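Local coordinates for protein UDP-N-acetylglucosamine 2-epimerase (Listeria monocytogenes, PDB 3OT5) that probably interconverts UDP-N-acetylglucosamine and UDP-N-acetylmannosamine by inverting the sugar at C2, at residues A[204-216]-A[291-303]. Residues are numbered along the deposited sequence; the frame is centred on the assembly and turned at random.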
loop_
_atom_site.group_PDB
_atom_site.type_symbol
_atom_site.label_atom_id
_atom_site.label_comp_id
_atom_site.label_asym_id
_atom_site.label_seq_id
_atom_site.Cartn_x
_atom_site.Cartn_y
_atom_site.Cartn_z
ATOM N N ALA A 204 -7.340 4.437 -2.713
ATOM C CA ALA A 204 -6.996 4.156 -4.112
ATOM C C ALA A 204 -7.912 3.109 -4.765
ATOM O O ALA A 204 -8.208 3.196 -5.941
ATOM C CB ALA A 204 -5.559 3.707 -4.215
ATOM N N LEU A 205 -8.351 2.130 -3.993
ATOM C CA LEU A 205 -9.221 1.066 -4.503
ATOM C C LEU A 205 -10.517 1.617 -5.113
ATOM O O LEU A 205 -11.083 1.020 -6.037
ATOM C CB LEU A 205 -9.550 0.068 -3.384
ATOM C CG LEU A 205 -8.355 -0.661 -2.730
ATOM C CD1 LEU A 205 -8.787 -1.478 -1.487
ATOM C CD2 LEU A 205 -7.630 -1.553 -3.728
ATOM N N LYS A 206 -10.988 2.762 -4.623
ATOM C CA LYS A 206 -12.218 3.329 -5.163
ATOM C C LYS A 206 -12.012 3.694 -6.632
ATOM O O LYS A 206 -12.952 3.685 -7.411
ATOM C CB LYS A 206 -12.675 4.547 -4.347
ATOM C CG LYS A 206 -13.011 4.238 -2.878
ATOM C CD LYS A 206 -13.477 5.476 -2.105
ATOM C CE LYS A 206 -12.385 6.552 -2.028
ATOM N NZ LYS A 206 -12.800 7.719 -1.209
ATOM N N THR A 207 -10.771 3.967 -7.021
ATOM C CA THR A 207 -10.480 4.337 -8.402
ATOM C C THR A 207 -9.861 3.219 -9.240
ATOM O O THR A 207 -10.152 3.097 -10.416
ATOM C CB THR A 207 -9.512 5.548 -8.458
ATOM O OG1 THR A 207 -10.058 6.642 -7.720
ATOM C CG2 THR A 207 -9.266 5.978 -9.908
ATOM N N THR A 208 -8.989 2.420 -8.648
ATOM C CA THR A 208 -8.311 1.340 -9.396
ATOM C C THR A 208 -9.233 0.168 -9.726
ATOM O O THR A 208 -9.068 -0.488 -10.762
ATOM C CB THR A 208 -7.109 0.820 -8.612
ATOM O OG1 THR A 208 -7.560 0.321 -7.360
ATOM C CG2 THR A 208 -6.094 1.936 -8.369
ATOM N N VAL A 209 -10.189 -0.101 -8.837
ATOM C CA VAL A 209 -11.165 -1.165 -9.045
ATOM C C VAL A 209 -12.212 -0.642 -10.006
ATOM O O VAL A 209 -12.916 0.329 -9.705
ATOM C CB VAL A 209 -11.867 -1.579 -7.747
ATOM C CG1 VAL A 209 -12.945 -2.614 -8.048
ATOM C CG2 VAL A 209 -10.853 -2.116 -6.747
ATOM N N GLN A 210 -12.310 -1.289 -11.161
ATOM C CA GLN A 210 -13.229 -0.877 -12.200
ATOM C C GLN A 210 -14.638 -1.405 -12.002
ATOM O O GLN A 210 -14.838 -2.489 -11.464
ATOM C CB GLN A 210 -12.725 -1.367 -13.552
ATOM C CG GLN A 210 -11.345 -0.870 -13.946
ATOM C CD GLN A 210 -10.954 -1.333 -15.343
ATOM O OE1 GLN A 210 -11.628 -2.173 -15.941
ATOM N NE2 GLN A 210 -9.876 -0.774 -15.873
ATOM N N LYS A 211 -15.604 -0.624 -12.475
ATOM C CA LYS A 211 -17.024 -0.963 -12.421
ATOM C C LYS A 211 -17.224 -2.404 -12.899
ATOM O O LYS A 211 -17.751 -3.247 -12.172
ATOM C CB LYS A 211 -17.796 0.008 -13.327
ATOM C CG LYS A 211 -19.309 -0.138 -13.373
ATOM C CD LYS A 211 -19.864 0.747 -14.502
ATOM C CE LYS A 211 -21.387 0.767 -14.586
ATOM N NZ LYS A 211 -22.026 1.521 -13.467
ATOM N N ASP A 212 -16.784 -2.676 -14.122
ATOM C CA ASP A 212 -16.909 -3.996 -14.711
ATOM C C ASP A 212 -15.584 -4.400 -15.358
ATOM O O ASP A 212 -15.406 -4.283 -16.570
ATOM C CB ASP A 212 -18.048 -4.005 -15.735
ATOM C CG ASP A 212 -18.364 -5.394 -16.246
ATOM O OD1 ASP A 212 -17.562 -6.331 -16.009
ATOM O OD2 ASP A 212 -19.421 -5.550 -16.879
ATOM N N TYR A 213 -14.662 -4.879 -14.530
ATOM C CA TYR A 213 -13.340 -5.301 -14.986
ATOM C C TYR A 213 -13.414 -6.478 -15.959
ATOM O O TYR A 213 -14.272 -7.344 -15.850
ATOM C CB TYR A 213 -12.445 -5.616 -13.789
ATOM C CG TYR A 213 -11.052 -6.083 -14.137
ATOM C CD1 TYR A 213 -10.084 -5.183 -14.569
ATOM C CD2 TYR A 213 -10.687 -7.420 -13.983
ATOM C CE1 TYR A 213 -8.788 -5.610 -14.871
ATOM C CE2 TYR A 213 -9.393 -7.857 -14.270
ATOM C CZ TYR A 213 -8.450 -6.953 -14.716
ATOM O OH TYR A 213 -7.171 -7.384 -15.004
ATOM N N HIS A 214 -12.448 -6.494 -16.869
ATOM C CA HIS A 214 -12.343 -7.448 -17.968
ATOM C C HIS A 214 -11.160 -8.426 -17.931
ATOM O O HIS A 214 -10.017 -8.008 -18.062
ATOM C CB HIS A 214 -12.172 -6.591 -19.230
ATOM C CG HIS A 214 -11.081 -5.561 -19.094
ATOM N ND1 HIS A 214 -11.283 -4.341 -18.477
ATOM C CD2 HIS A 214 -9.770 -5.591 -19.442
ATOM C CE1 HIS A 214 -10.150 -3.659 -18.467
ATOM N NE2 HIS A 214 -9.217 -4.394 -19.046
ATOM N N HIS A 215 -11.427 -9.718 -17.760
ATOM C CA HIS A 215 -10.352 -10.723 -17.805
ATOM C C HIS A 215 -10.948 -12.123 -17.967
ATOM O O HIS A 215 -11.762 -12.538 -17.145
ATOM C CB HIS A 215 -9.450 -10.695 -16.571
ATOM C CG HIS A 215 -8.163 -11.448 -16.760
ATOM N ND1 HIS A 215 -8.107 -12.823 -16.844
ATOM C CD2 HIS A 215 -6.886 -11.014 -16.877
ATOM C CE1 HIS A 215 -6.852 -13.202 -17.015
ATOM N NE2 HIS A 215 -6.091 -12.123 -17.032
ATOM N N PRO A 216 -10.519 -12.866 -19.014
ATOM C CA PRO A 216 -11.021 -14.218 -19.333
ATOM C C PRO A 216 -11.256 -15.123 -18.125
ATOM O O PRO A 216 -12.349 -15.673 -17.966
ATOM C CB PRO A 216 -9.907 -14.817 -20.218
ATOM C CG PRO A 216 -8.760 -13.845 -20.156
ATOM C CD PRO A 216 -9.369 -12.519 -19.866
ATOM N N ASP A 291 -0.186 -6.202 -12.699
ATOM C CA ASP A 291 0.042 -4.837 -12.282
ATOM C C ASP A 291 -0.729 -4.694 -10.976
ATOM O O ASP A 291 -1.686 -5.441 -10.730
ATOM C CB ASP A 291 -0.513 -3.880 -13.352
ATOM C CG ASP A 291 -0.411 -2.404 -12.962
ATOM O OD1 ASP A 291 -0.044 -2.094 -11.812
ATOM O OD2 ASP A 291 -0.718 -1.545 -13.823
ATOM N N ALA A 292 -0.303 -3.770 -10.122
ATOM C CA ALA A 292 -0.987 -3.544 -8.857
ATOM C C ALA A 292 -2.472 -3.279 -9.123
ATOM O O ALA A 292 -3.331 -3.668 -8.330
ATOM C CB ALA A 292 -0.357 -2.370 -8.106
ATOM N N ILE A 293 -2.759 -2.634 -10.256
ATOM C CA ILE A 293 -4.131 -2.299 -10.648
ATOM C C ILE A 293 -4.930 -3.528 -11.077
ATOM O O ILE A 293 -6.048 -3.733 -10.604
ATOM C CB ILE A 293 -4.132 -1.226 -11.740
ATOM C CG1 ILE A 293 -3.543 0.066 -11.163
ATOM C CG2 ILE A 293 -5.542 -0.977 -12.247
ATOM C CD1 ILE A 293 -3.370 1.159 -12.150
ATOM N N ASP A 294 -4.376 -4.338 -11.977
ATOM C CA ASP A 294 -5.057 -5.566 -12.385
ATOM C C ASP A 294 -5.275 -6.413 -11.157
ATOM O O ASP A 294 -6.324 -7.046 -10.991
ATOM C CB ASP A 294 -4.237 -6.348 -13.406
ATOM C CG ASP A 294 -4.354 -5.787 -14.805
ATOM O OD1 ASP A 294 -5.493 -5.683 -15.307
ATOM O OD2 ASP A 294 -3.307 -5.519 -15.427
ATOM N N PHE A 295 -4.279 -6.401 -10.280
ATOM C CA PHE A 295 -4.336 -7.166 -9.056
ATOM C C PHE A 295 -5.496 -6.725 -8.169
ATOM O O PHE A 295 -6.198 -7.569 -7.612
ATOM C CB PHE A 295 -3.017 -7.067 -8.293
ATOM C CG PHE A 295 -2.948 -7.991 -7.126
ATOM C CD1 PHE A 295 -2.524 -9.297 -7.293
ATOM C CD2 PHE A 295 -3.339 -7.572 -5.870
ATOM C CE1 PHE A 295 -2.476 -10.161 -6.221
ATOM C CE2 PHE A 295 -3.299 -8.432 -4.796
ATOM C CZ PHE A 295 -2.869 -9.726 -4.966
ATOM N N HIS A 296 -5.702 -5.417 -8.015
ATOM C CA HIS A 296 -6.825 -4.961 -7.197
ATOM C C HIS A 296 -8.139 -5.509 -7.756
ATOM O O HIS A 296 -9.033 -5.903 -7.000
ATOM C CB HIS A 296 -6.922 -3.429 -7.084
ATOM C CG HIS A 296 -5.782 -2.794 -6.348
ATOM N ND1 HIS A 296 -5.328 -1.523 -6.630
ATOM C CD2 HIS A 296 -4.964 -3.278 -5.382
ATOM C CE1 HIS A 296 -4.313 -1.234 -5.834
ATOM N NE2 HIS A 296 -4.067 -2.285 -5.073
ATOM N N ASN A 297 -8.246 -5.526 -9.080
ATOM C CA ASN A 297 -9.443 -6.029 -9.749
ATOM C C ASN A 297 -9.644 -7.541 -9.573
ATOM O O ASN A 297 -10.782 -8.007 -9.465
ATOM C CB ASN A 297 -9.441 -5.569 -11.200
ATOM C CG ASN A 297 -9.663 -4.056 -11.317
ATOM O OD1 ASN A 297 -10.803 -3.576 -11.254
ATOM N ND2 ASN A 297 -8.584 -3.313 -11.519
ATOM N N PHE A 298 -8.550 -8.299 -9.516
ATOM C CA PHE A 298 -8.643 -9.741 -9.260
ATOM C C PHE A 298 -9.018 -9.944 -7.824
ATOM O O PHE A 298 -9.862 -10.767 -7.481
ATOM C CB PHE A 298 -7.323 -10.463 -9.544
ATOM C CG PHE A 298 -7.197 -10.952 -10.948
ATOM C CD1 PHE A 298 -7.379 -12.301 -11.226
ATOM C CD2 PHE A 298 -6.942 -10.078 -11.988
ATOM C CE1 PHE A 298 -7.278 -12.780 -12.506
ATOM C CE2 PHE A 298 -6.838 -10.543 -13.285
ATOM C CZ PHE A 298 -7.010 -11.902 -13.547
ATOM N N LEU A 299 -8.381 -9.151 -6.986
ATOM C CA LEU A 299 -8.586 -9.190 -5.564
ATOM C C LEU A 299 -10.071 -9.016 -5.280
ATOM O O LEU A 299 -10.656 -9.774 -4.502
ATOM C CB LEU A 299 -7.753 -8.070 -4.927
ATOM C CG LEU A 299 -7.363 -8.151 -3.467
ATOM C CD1 LEU A 299 -6.565 -9.439 -3.230
ATOM C CD2 LEU A 299 -6.555 -6.932 -3.090
ATOM N N ARG A 300 -10.705 -8.059 -5.953
ATOM C CA ARG A 300 -12.133 -7.802 -5.725
ATOM C C ARG A 300 -13.032 -9.022 -5.882
ATOM O O ARG A 300 -13.989 -9.186 -5.115
ATOM C CB ARG A 300 -12.658 -6.677 -6.623
ATOM C CG ARG A 300 -14.160 -6.444 -6.443
ATOM C CD ARG A 300 -14.654 -5.206 -7.123
ATOM N NE ARG A 300 -16.089 -5.034 -6.924
ATOM C CZ ARG A 300 -16.649 -4.465 -5.857
ATOM N NH1 ARG A 300 -17.972 -4.361 -5.788
ATOM N NH2 ARG A 300 -15.903 -4.000 -4.854
ATOM N N LYS A 301 -12.743 -9.867 -6.873
ATOM C CA LYS A 301 -13.559 -11.061 -7.120
ATOM C C LYS A 301 -13.026 -12.301 -6.395
ATOM O O LYS A 301 -13.585 -13.389 -6.514
ATOM C CB LYS A 301 -13.654 -11.316 -8.632
ATOM C CG LYS A 301 -14.573 -12.478 -9.046
ATOM C CD LYS A 301 -16.003 -12.312 -8.505
ATOM C CE LYS A 301 -16.918 -13.458 -8.946
ATOM N NZ LYS A 301 -18.278 -13.333 -8.362
ATOM N N SER A 302 -11.962 -12.131 -5.621
ATOM C CA SER A 302 -11.355 -13.241 -4.893
ATOM C C SER A 302 -12.146 -13.632 -3.641
ATOM O O SER A 302 -12.777 -12.791 -2.996
ATOM C CB SER A 302 -9.922 -12.883 -4.512
ATOM O OG SER A 302 -9.164 -12.583 -5.673
ATOM N N TYR A 303 -12.118 -14.920 -3.323
ATOM C CA TYR A 303 -12.793 -15.447 -2.155
ATOM C C TYR A 303 -11.800 -15.369 -1.004
ATOM O O TYR A 303 -12.175 -15.109 0.135
ATOM C CB TYR A 303 -13.239 -16.890 -2.400
ATOM C CG TYR A 303 -14.071 -17.508 -1.302
ATOM C CD1 TYR A 303 -15.445 -17.292 -1.239
ATOM C CD2 TYR A 303 -13.497 -18.348 -0.349
ATOM C CE1 TYR A 303 -16.227 -17.877 -0.234
ATOM C CE2 TYR A 303 -14.271 -18.942 0.657
ATOM C CZ TYR A 303 -15.633 -18.694 0.710
ATOM O OH TYR A 303 -16.398 -19.277 1.705
HETATM O O HOH W 1 -6.603 -5.059 -18.365
#
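The side-chain amide of Asn297 clamps the linker between the GT-B-like pair of Rossmann-type domains of this epimerase onto helix 292-301 of the second domain. Its OD1 takes the N-H of Gln210 at 2.7 Å, nearly straight (168°) and in the carbonyl plane, while its ND2 gives to Thr208 O at 3.0 Å. ND2 also donates to Ile293 O, one turn back in its own helix, and together the three bonds fix the rotation of the amide. Asparagine suits this place because one short group offers both acceptor and donor to a chain leaving its helix, with a carbonyl and an N-H turned to the same amide.

On the side of helix 200-208, Thr208 OG1 and His296 ND1 lie 3.0 Å apart in a hydrogen bond, and His296 NE2 is engaged by Glu315, so both ring nitrogens are held. Leu205 CD2 sits over one face of this imidazole, a CH-pi contact, with Ala292 O over the opposite face.

Further along the linker, Tyr213 extends with CG anti to its backbone N (chi1 179°), laying its ring over Asn297 CB and almost parallel to the amide (11°). Its hydroxyl donates to Asp294 OD1, which lies near the ring plane; the modelled separation is very short, so its exact length is doubtful. Beyond it, Phe298 presents an edge to the face of His215, an edge-to-face pair in which Phe298 CZ comes within 3.4 Å of His215 CG.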